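Local coordinates for protein acyl-CoA dehydrogenase (Bacillus anthracis, PDB 3OWA) that probably oxidises acyl-CoA thioesters to their enoyl-CoA forms, using bound flavin-adenine dinucleotide as the electron acceptor, at residues Gln460-Ile470 against Thr532-Ile543. Sequence-based numbering, arbitrary orientation.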
ATOM      1  N   GLN A 460     -24.657 -11.292  11.474  1.00 51.33           N
ATOM      2  CA  GLN A 460     -23.882 -11.273  10.222  1.00 50.77           C
ATOM      3  C   GLN A 460     -24.744 -11.684   9.036  1.00 51.35           C
ATOM      4  O   GLN A 460     -24.627 -11.100   7.964  1.00 50.88           O
ATOM      5  CB  GLN A 460     -22.599 -12.115  10.357  1.00 50.53           C
ATOM      6  CG  GLN A 460     -21.585 -11.512  11.358  1.00 49.97           C
ATOM      7  CD  GLN A 460     -22.027 -11.613  12.822  1.00 53.31           C
ATOM      8  OE1 GLN A 460     -22.580 -12.624  13.240  1.00 56.01           O
ATOM      9  NE2 GLN A 460     -21.781 -10.563  13.597  1.00 53.67           N
ATOM     10  N   LYS A 461     -25.643 -12.652   9.247  1.00 52.22           N
ATOM     11  CA  LYS A 461     -26.620 -13.035   8.233  1.00 53.03           C
ATOM     12  C   LYS A 461     -27.542 -11.868   7.898  1.00 52.56           C
ATOM     13  O   LYS A 461     -27.946 -11.675   6.756  1.00 52.41           O
ATOM     14  CB  LYS A 461     -27.447 -14.239   8.697  1.00 54.82           C
ATOM     15  CG  LYS A 461     -26.702 -15.557   8.718  1.00 57.74           C
ATOM     16  CD  LYS A 461     -27.680 -16.699   9.004  1.00 65.68           C
ATOM     17  CE  LYS A 461     -27.047 -17.786   9.881  1.00 69.09           C
ATOM     18  NZ  LYS A 461     -28.054 -18.501  10.756  1.00 72.02           N
ATOM     19  N   TYR A 462     -27.875 -11.089   8.912  1.00 53.12           N
ATOM     20  CA  TYR A 462     -28.707  -9.918   8.740  1.00 53.32           C
ATOM     21  C   TYR A 462     -27.991  -8.854   7.883  1.00 52.00           C
ATOM     22  O   TYR A 462     -28.571  -8.293   6.954  1.00 52.06           O
ATOM     23  CB  TYR A 462     -29.140  -9.387  10.122  1.00 54.07           C
ATOM     24  CG  TYR A 462     -29.938  -8.114  10.065  1.00 56.02           C
ATOM     25  CD1 TYR A 462     -31.320  -8.136   9.852  1.00 59.47           C
ATOM     26  CD2 TYR A 462     -29.306  -6.879  10.190  1.00 56.25           C
ATOM     27  CE1 TYR A 462     -32.047  -6.939   9.780  1.00 61.47           C
ATOM     28  CE2 TYR A 462     -30.012  -5.698  10.110  1.00 58.43           C
ATOM     29  CZ  TYR A 462     -31.371  -5.727   9.908  1.00 60.71           C
ATOM     30  OH  TYR A 462     -32.038  -4.530   9.848  1.00 63.28           O
ATOM     31  N   LEU A 463     -26.723  -8.591   8.175  1.00 51.16           N
ATOM     32  CA  LEU A 463     -25.970  -7.617   7.385  1.00 49.71           C
ATOM     33  C   LEU A 463     -25.773  -8.056   5.931  1.00 49.18           C
ATOM     34  O   LEU A 463     -25.861  -7.236   4.999  1.00 48.33           O
ATOM     35  CB  LEU A 463     -24.622  -7.303   8.041  1.00 49.41           C
ATOM     36  CG  LEU A 463     -24.704  -6.786   9.476  1.00 49.34           C
ATOM     37  CD1 LEU A 463     -23.326  -6.721  10.064  1.00 48.20           C
ATOM     38  CD2 LEU A 463     -25.379  -5.426   9.521  1.00 49.46           C
ATOM     39  N   VAL A 464     -25.542  -9.353   5.738  1.00 48.36           N
ATOM     40  CA  VAL A 464     -25.360  -9.899   4.402  1.00 48.62           C
ATOM     41  C   VAL A 464     -26.623  -9.656   3.552  1.00 49.73           C
ATOM     42  O   VAL A 464     -26.538  -9.152   2.411  1.00 48.70           O
ATOM     43  CB  VAL A 464     -24.978 -11.412   4.479  1.00 48.59           C
ATOM     44  CG1 VAL A 464     -25.326 -12.139   3.195  1.00 48.26           C
ATOM     45  CG2 VAL A 464     -23.489 -11.564   4.815  1.00 47.48           C
ATOM     46  N   ASN A 465     -27.784 -10.000   4.121  1.00 51.19           N
ATOM     47  CA  ASN A 465     -29.079  -9.734   3.482  1.00 53.70           C
ATOM     48  C   ASN A 465     -29.295  -8.252   3.151  1.00 52.61           C
ATOM     49  O   ASN A 465     -29.692  -7.900   2.029  1.00 53.05           O
ATOM     50  CB  ASN A 465     -30.242 -10.265   4.337  1.00 55.26           C
ATOM     51  CG  ASN A 465     -30.781 -11.587   3.831  1.00 62.31           C
ATOM     52  OD1 ASN A 465     -31.362 -11.654   2.739  1.00 69.69           O
ATOM     53  ND2 ASN A 465     -30.610 -12.655   4.624  1.00 67.11           N
ATOM     54  N   ASN A 466     -29.012  -7.385   4.108  1.00 51.31           N
ATOM     55  CA  ASN A 466     -29.199  -5.955   3.874  1.00 51.24           C
ATOM     56  C   ASN A 466     -28.201  -5.376   2.872  1.00 50.00           C
ATOM     57  O   ASN A 466     -28.528  -4.437   2.136  1.00 49.67           O
ATOM     58  CB  ASN A 466     -29.185  -5.179   5.190  1.00 51.43           C
ATOM     59  CG  ASN A 466     -30.513  -5.323   5.983  1.00 54.67           C
ATOM     60  OD1 ASN A 466     -30.753  -4.593   6.950  1.00 55.86           O
ATOM     61  ND2 ASN A 466     -31.362  -6.255   5.568  1.00 54.81           N
ATOM     62  N   ALA A 467     -26.992  -5.948   2.843  1.00 49.11           N
ATOM     63  CA  ALA A 467     -25.959  -5.544   1.878  1.00 48.33           C
ATOM     64  C   ALA A 467     -26.434  -5.803   0.456  1.00 48.48           C
ATOM     65  O   ALA A 467     -26.198  -4.977  -0.438  1.00 47.87           O
ATOM     66  CB  ALA A 467     -24.616  -6.269   2.144  1.00 47.01           C
ATOM     67  N   LYS A 468     -27.110  -6.936   0.256  1.00 49.34           N
ATOM     68  CA  LYS A 468     -27.666  -7.286  -1.055  1.00 50.60           C
ATOM     69  C   LYS A 468     -28.682  -6.257  -1.528  1.00 51.41           C
ATOM     70  O   LYS A 468     -28.626  -5.800  -2.670  1.00 51.44           O
ATOM     71  CB  LYS A 468     -28.310  -8.681  -1.026  1.00 51.98           C
ATOM     72  CG  LYS A 468     -27.296  -9.820  -0.900  1.00 51.44           C
ATOM     73  CD  LYS A 468     -27.934 -11.183  -0.990  1.00 53.24           C
ATOM     74  CE  LYS A 468     -26.937 -12.225  -0.507  1.00 54.65           C
ATOM     75  NZ  LYS A 468     -27.377 -13.590  -0.824  1.00 53.21           N
ATOM     76  N   LYS A 469     -29.600  -5.897  -0.629  1.00 52.15           N
ATOM     77  CA  LYS A 469     -30.599  -4.855  -0.869  1.00 53.37           C
ATOM     78  C   LYS A 469     -29.965  -3.495  -1.194  1.00 52.19           C
ATOM     79  O   LYS A 469     -30.423  -2.810  -2.113  1.00 52.17           O
ATOM     80  CB  LYS A 469     -31.520  -4.719   0.352  1.00 54.04           C
ATOM     81  CG  LYS A 469     -32.291  -6.008   0.661  1.00 57.89           C
ATOM     82  CD  LYS A 469     -33.101  -5.904   1.949  1.00 61.73           C
ATOM     83  CE  LYS A 469     -33.812  -7.226   2.203  1.00 65.95           C
ATOM     84  NZ  LYS A 469     -34.406  -7.252   3.560  1.00 69.86           N
ATOM     85  N   ILE A 470     -28.923  -3.118  -0.439  1.00 50.63           N
ATOM     86  CA  ILE A 470     -28.231  -1.849  -0.659  1.00 49.70           C
ATOM     87  C   ILE A 470     -27.571  -1.830  -2.049  1.00 49.45           C
ATOM     88  O   ILE A 470     -27.706  -0.852  -2.781  1.00 49.90           O
ATOM     89  CB  ILE A 470     -27.197  -1.542   0.474  1.00 49.30           C
ATOM     90  CG1 ILE A 470     -27.898  -1.278   1.811  1.00 48.60           C
ATOM     91  CG2 ILE A 470     -26.331  -0.327   0.133  1.00 48.30           C
ATOM     92  CD1 ILE A 470     -26.986  -1.499   3.032  1.00 46.11           C
ATOM     93  N   THR A 532     -15.364 -13.778  11.178  1.00 42.49           N
ATOM     94  CA  THR A 532     -16.622 -13.412  10.527  1.00 43.54           C
ATOM     95  C   THR A 532     -17.275 -12.163  11.107  1.00 43.91           C
ATOM     96  O   THR A 532     -17.675 -11.273  10.338  1.00 43.68           O
ATOM     97  CB  THR A 532     -17.600 -14.613  10.523  1.00 44.67           C
ATOM     98  OG1 THR A 532     -16.970 -15.686   9.826  1.00 46.62           O
ATOM     99  CG2 THR A 532     -18.899 -14.272   9.800  1.00 44.15           C
ATOM    100  N   GLU A 533     -17.369 -12.084  12.442  1.00 43.92           N
ATOM    101  CA  GLU A 533     -17.937 -10.906  13.116  1.00 45.05           C
ATOM    102  C   GLU A 533     -17.173  -9.629  12.793  1.00 43.88           C
ATOM    103  O   GLU A 533     -17.754  -8.588  12.458  1.00 43.73           O
ATOM    104  CB  GLU A 533     -17.934 -11.125  14.630  1.00 46.04           C
ATOM    105  CG  GLU A 533     -19.024 -12.093  15.072  1.00 49.94           C
ATOM    106  CD  GLU A 533     -18.869 -12.567  16.504  1.00 56.37           C
ATOM    107  OE1 GLU A 533     -17.751 -12.471  17.073  1.00 57.45           O
ATOM    108  OE2 GLU A 533     -19.884 -13.035  17.065  1.00 58.40           O
ATOM    109  N   VAL A 534     -15.855  -9.744  12.883  1.00 42.61           N
ATOM    110  CA  VAL A 534     -14.955  -8.626  12.732  1.00 43.42           C
ATOM    111  C   VAL A 534     -14.923  -8.181  11.255  1.00 42.33           C
ATOM    112  O   VAL A 534     -15.049  -6.991  10.970  1.00 42.92           O
ATOM    113  CB  VAL A 534     -13.544  -9.049  13.260  1.00 43.82           C
ATOM    114  CG1 VAL A 534     -12.448  -8.304  12.581  1.00 44.10           C
ATOM    115  CG2 VAL A 534     -13.492  -8.900  14.810  1.00 42.56           C
ATOM    116  N   PHE A 535     -14.794  -9.130  10.331  1.00 40.60           N
ATOM    117  CA  PHE A 535     -14.722  -8.766   8.910  1.00 39.95           C
ATOM    118  C   PHE A 535     -16.059  -8.148   8.451  1.00 40.36           C
ATOM    119  O   PHE A 535     -16.078  -7.129   7.749  1.00 38.69           O
ATOM    120  CB  PHE A 535     -14.356  -9.963   8.004  1.00 37.48           C
ATOM    121  CG  PHE A 535     -14.425  -9.638   6.536  1.00 36.10           C
ATOM    122  CD1 PHE A 535     -13.379  -8.982   5.920  1.00 36.14           C
ATOM    123  CD2 PHE A 535     -15.571  -9.918   5.787  1.00 36.73           C
ATOM    124  CE1 PHE A 535     -13.442  -8.632   4.569  1.00 35.68           C
ATOM    125  CE2 PHE A 535     -15.665  -9.583   4.448  1.00 35.90           C
ATOM    126  CZ  PHE A 535     -14.578  -8.954   3.821  1.00 36.14           C
ATOM    127  N   CYS A 536     -17.155  -8.789   8.838  1.00 41.38           N
ATOM    128  CA  CYS A 536     -18.486  -8.315   8.442  1.00 43.78           C
ATOM    129  C   CYS A 536     -18.783  -6.897   8.892  1.00 43.63           C
ATOM    130  O   CYS A 536     -19.249  -6.073   8.102  1.00 44.73           O
ATOM    131  CB  CYS A 536     -19.570  -9.269   8.910  1.00 44.09           C
ATOM    132  SG  CYS A 536     -19.703 -10.653   7.784  1.00 48.71           S
ATOM    133  N   GLN A 537     -18.473  -6.607  10.151  1.00 43.54           N
ATOM    134  CA  GLN A 537     -18.685  -5.281  10.676  1.00 43.37           C
ATOM    135  C   GLN A 537     -17.961  -4.231   9.831  1.00 42.59           C
ATOM    136  O   GLN A 537     -18.564  -3.224   9.414  1.00 41.39           O
ATOM    137  CB  GLN A 537     -18.241  -5.196  12.135  1.00 42.88           C
ATOM    138  CG  GLN A 537     -18.398  -3.814  12.686  1.00 44.10           C
ATOM    139  CD  GLN A 537     -18.782  -3.798  14.157  1.00 46.56           C
ATOM    140  OE1 GLN A 537     -19.821  -4.334  14.551  1.00 45.91           O
ATOM    141  NE2 GLN A 537     -17.937  -3.182  14.974  1.00 46.20           N
ATOM    142  N   GLU A 538     -16.669  -4.461   9.586  1.00 42.02           N
ATOM    143  CA  GLU A 538     -15.889  -3.487   8.814  1.00 42.17           C
ATOM    144  C   GLU A 538     -16.230  -3.411   7.327  1.00 40.01           C
ATOM    145  O   GLU A 538     -16.279  -2.319   6.770  1.00 40.15           O
ATOM    146  CB  GLU A 538     -14.383  -3.683   9.031  1.00 42.74           C
ATOM    147  CG  GLU A 538     -13.905  -3.086  10.390  1.00 50.21           C
ATOM    148  CD  GLU A 538     -12.686  -3.811  11.002  1.00 58.38           C
ATOM    149  OE1 GLU A 538     -12.252  -3.459  12.130  1.00 61.20           O
ATOM    150  OE2 GLU A 538     -12.172  -4.758  10.367  1.00 63.36           O
ATOM    151  N   ALA A 539     -16.470  -4.557   6.693  1.00 38.94           N
ATOM    152  CA  ALA A 539     -16.870  -4.594   5.276  1.00 38.56           C
ATOM    153  C   ALA A 539     -18.250  -3.946   5.070  1.00 38.95           C
ATOM    154  O   ALA A 539     -18.487  -3.284   4.061  1.00 37.97           O
ATOM    155  CB  ALA A 539     -16.900  -6.016   4.768  1.00 39.10           C
ATOM    156  N   PHE A 540     -19.153  -4.164   6.023  1.00 39.44           N
ATOM    157  CA  PHE A 540     -20.486  -3.544   5.961  1.00 40.52           C
ATOM    158  C   PHE A 540     -20.433  -2.026   6.119  1.00 40.36           C
ATOM    159  O   PHE A 540     -21.136  -1.304   5.415  1.00 39.64           O
ATOM    160  CB  PHE A 540     -21.410  -4.133   7.017  1.00 41.32           C
ATOM    161  CG  PHE A 540     -22.850  -3.747   6.827  1.00 44.04           C
ATOM    162  CD1 PHE A 540     -23.625  -4.377   5.848  1.00 45.12           C
ATOM    163  CD2 PHE A 540     -23.423  -2.748   7.607  1.00 43.58           C
ATOM    164  CE1 PHE A 540     -24.980  -4.033   5.670  1.00 45.95           C
ATOM    165  CE2 PHE A 540     -24.780  -2.385   7.431  1.00 46.00           C
ATOM    166  CZ  PHE A 540     -25.552  -3.029   6.471  1.00 48.05           C
ATOM    167  N   ASN A 541     -19.591  -1.563   7.051  1.00 40.25           N
ATOM    168  CA  ASN A 541     -19.220  -0.147   7.138  1.00 41.26           C
ATOM    169  C   ASN A 541     -18.750   0.453   5.803  1.00 39.86           C
ATOM    170  O   ASN A 541     -19.277   1.489   5.365  1.00 40.29           O
ATOM    171  CB  ASN A 541     -18.203   0.096   8.287  1.00 41.30           C
ATOM    172  CG  ASN A 541     -18.850  -0.058   9.689  1.00 45.30           C
ATOM    173  OD1 ASN A 541     -20.079  -0.075   9.827  1.00 46.36           O
ATOM    174  ND2 ASN A 541     -18.010  -0.145  10.728  1.00 46.24           N
ATOM    175  N   GLU A 542     -17.808  -0.204   5.125  1.00 38.06           N
ATOM    176  CA  GLU A 542     -17.410   0.243   3.774  1.00 37.92           C
ATOM    177  C   GLU A 542     -18.571   0.276   2.760  1.00 37.48           C
ATOM    178  O   GLU A 542     -18.673   1.227   1.967  1.00 35.99           O
ATOM    179  CB  GLU A 542     -16.276  -0.620   3.204  1.00 37.92           C
ATOM    180  CG  GLU A 542     -15.054  -0.635   4.119  1.00 42.40           C
ATOM    181  CD  GLU A 542     -13.907  -1.490   3.618  1.00 49.86           C
ATOM    182  OE1 GLU A 542     -14.066  -2.145   2.558  1.00 51.47           O
ATOM    183  OE2 GLU A 542     -12.839  -1.503   4.295  1.00 52.56           O
ATOM    184  N   ILE A 543     -19.402  -0.770   2.769  1.00 36.64           N
ATOM    185  CA  ILE A 543     -20.585  -0.820   1.896  1.00 38.32           C
ATOM    186  C   ILE A 543     -21.465   0.403   2.077  1.00 38.90           C
ATOM    187  O   ILE A 543     -21.847   1.049   1.101  1.00 39.85           O
ATOM    188  CB  ILE A 543     -21.400  -2.116   2.115  1.00 38.78           C
ATOM    189  CG1 ILE A 543     -20.667  -3.287   1.454  1.00 37.66           C
ATOM    190  CG2 ILE A 543     -22.851  -1.967   1.548  1.00 39.50           C
ATOM    191  CD1 ILE A 543     -21.294  -4.671   1.712  1.00 41.62           C
TER
HETATM  192  O   HOH W   1     -20.602  -8.304  12.175  1.00 46.35           O
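Phe540 pushes its ring as a knob into the hole formed by Leu463, Asn466, Ala467 and Ile470, with one face under Leu463 CD2 and an edge toward Ala467 N. That CD2 sits almost squarely over the face, 3.7 Å from the centroid of the Phe540 ring and 10° off its normal, a well-centred CH-pi contact. With CG anti to the backbone N (chi1 -168°), the Phe540 ring is carried toward 460-470, and its CE1 comes to 3.4 Å from Leu463 O, a carbonyl already bonded to Ala467 N within its own helix. The branch of Ile470 crosses the ring at about a right angle, its CD1 lying obliquely off CZ. One turn further on, Ile543 continues the apolar seam: its CD1 meets Ala467 CB at 3.7 Å, while its CG2 touches Ile470 CG2.

At the other end a glutamine takes over, and a water supplies the polar link. Gln460, bent at chi2, drapes its CG over Cys536 CB and carries its amide across Glu533, NE2 coming to 3.5 Å from Glu533 CG. The water accepts from Gln460 NE2 at 2.9 Å and donates to Glu533 O; the Glu533 carboxylate turns instead to a salt bridge with Lys581. Leu567 and Leu570 of helix 557-571 also pack on Ile470. With axes 10.2 Å apart and N-to-C directions 27° apart, these near-parallel helices belong to the helical C-terminal region that follows the acyl-CoA dehydrogenase core, probably the extra domain of the very-long-chain type.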